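Local structure of CAIP (Helicobacter cinaedi, 5LBH) at residues A[82-85]-A[86-89]. The protein is a Dps-like mini-ferritin of the neutrophil-activating type that binds iron, probably oxidising and storing it, and promotes differentiation of macrophages into foam cells. Residues are numbered along the deposited sequence; the frame is centred on the assembly and turned at random.
Sequences ESKT and SFCS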
loop_
_atom_site.group_PDB
_atom_site.type_symbol
_atom_site.label_atom_id
_atom_site.label_comp_id
_atom_site.label_asym_id
_atom_site.label_seq_id
_atom_site.Cartn_x
_atom_site.Cartn_y
_atom_site.Cartn_z
ATOM N N GLU A 82 -6.555 30.306 -27.720
ATOM C CA GLU A 82 -7.656 31.049 -27.125
ATOM C C GLU A 82 -7.135 32.211 -26.282
ATOM O O GLU A 82 -6.432 31.998 -25.284
ATOM C CB GLU A 82 -8.543 30.119 -26.293
ATOM C CG GLU A 82 -9.692 30.813 -25.579
ATOM C CD GLU A 82 -10.592 31.598 -26.514
ATOM O OE1 GLU A 82 -10.183 32.687 -26.956
ATOM O OE2 GLU A 82 -11.719 31.145 -26.798
ATOM N N SER A 83 -7.506 33.436 -26.667
ATOM C CA SER A 83 -7.045 34.631 -25.977
ATOM C C SER A 83 -7.949 35.064 -24.827
ATOM O O SER A 83 -7.468 35.719 -23.901
ATOM C CB SER A 83 -6.911 35.783 -26.975
ATOM O OG SER A 83 -5.635 35.773 -27.606
ATOM N N LYS A 84 -9.238 34.723 -24.843
ATOM C CA LYS A 84 -10.114 35.086 -23.731
ATOM C C LYS A 84 -9.640 34.438 -22.428
ATOM O O LYS A 84 -8.892 33.456 -22.420
ATOM C CB LYS A 84 -11.562 34.686 -24.018
ATOM C CG LYS A 84 -12.024 34.998 -25.440
ATOM C CD LYS A 84 -13.390 34.395 -25.721
ATOM C CE LYS A 84 -14.308 34.602 -24.511
ATOM N NZ LYS A 84 -15.282 33.473 -24.281
ATOM N N THR A 85 -10.096 35.004 -21.306
ATOM C CA THR A 85 -9.522 34.720 -19.993
ATOM C C THR A 85 -10.589 34.480 -18.939
ATOM O O THR A 85 -10.347 34.729 -17.755
ATOM C CB THR A 85 -8.584 35.853 -19.523
ATOM O OG1 THR A 85 -9.351 36.931 -18.962
ATOM C CG2 THR A 85 -7.656 36.355 -20.615
ATOM N N SER A 86 -11.778 34.055 -19.343
ATOM C CA SER A 86 -12.846 33.822 -18.386
ATOM C C SER A 86 -13.877 32.935 -19.070
ATOM O O SER A 86 -14.239 33.197 -20.218
ATOM C CB SER A 86 -13.439 35.171 -17.933
ATOM O OG SER A 86 -14.353 35.031 -16.869
ATOM N N PHE A 87 -14.299 31.859 -18.409
ATOM C CA PHE A 87 -15.226 30.925 -19.036
ATOM C C PHE A 87 -16.238 30.409 -18.028
ATOM O O PHE A 87 -15.912 30.182 -16.864
ATOM C CB PHE A 87 -14.490 29.731 -19.663
ATOM C CG PHE A 87 -13.327 30.127 -20.528
ATOM C CD1 PHE A 87 -12.056 30.255 -19.982
ATOM C CD2 PHE A 87 -13.512 30.392 -21.883
ATOM C CE1 PHE A 87 -10.990 30.635 -20.771
ATOM C CE2 PHE A 87 -12.456 30.763 -22.677
ATOM C CZ PHE A 87 -11.189 30.882 -22.128
ATOM N N CYS A 88 -17.476 30.265 -18.475
ATOM C CA CYS A 88 -18.410 29.431 -17.746
ATOM C C CYS A 88 -18.226 27.974 -18.176
ATOM O O CYS A 88 -17.610 27.670 -19.201
ATOM C CB CYS A 88 -19.843 29.934 -17.945
ATOM S SG CYS A 88 -20.568 29.624 -19.528
ATOM N N SER A 89 -18.740 27.071 -17.351
ATOM C CA SER A 89 -18.484 25.650 -17.535
ATOM C C SER A 89 -19.149 25.100 -18.789
ATOM O O SER A 89 -18.644 24.140 -19.378
ATOM C CB SER A 89 -18.964 24.890 -16.308
ATOM O OG SER A 89 -17.865 24.259 -15.678
#
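Lys84 N donates a nearly straight hydrogen bond to Glu82 OE1 (3.1 Å, 164° at the hydrogen), and both residues also border the ring of Phe87. The amide reaches OE1 from above the carboxylate plane, 47° out of it. With CG anti to the backbone N (chi1 178°), Glu82 carries this carbon to the ring edge, near its plane, where Glu82 CG lies 3.8 Å from Phe87 CZ; the bend at chi2 then swings the carboxylate round so that OE1 meets Lys84 N. Lys84 O approaches the same ring carbon obliquely, 3.5 Å from Phe87 CZ, and is hydrogen-bonded by Asn24 ND2. The end of the lysine comes near the ring, with Lys84 NZ 4.2 Å from Phe87 CE2, while the ammonium forms a salt bridge with Glu91. Ser86 OG is hydrogen-bonded to Lys30 NZ. Phe87 is the buried residue in an otherwise largely exposed turn, its ring edge-to-face with Phe25 of helix 4-28. Thr85 packs on Met65 of a second subunit. In this four-helix ferritin-like fold the turn follows the short helix 70-76; backbone hydrogen bonds of Phe87 with Asn28 and Lys30 pair the short, weakly bonded strand 87-88 in parallel with 29-30, and Cys88 then takes the N-cap position of helix 89-116.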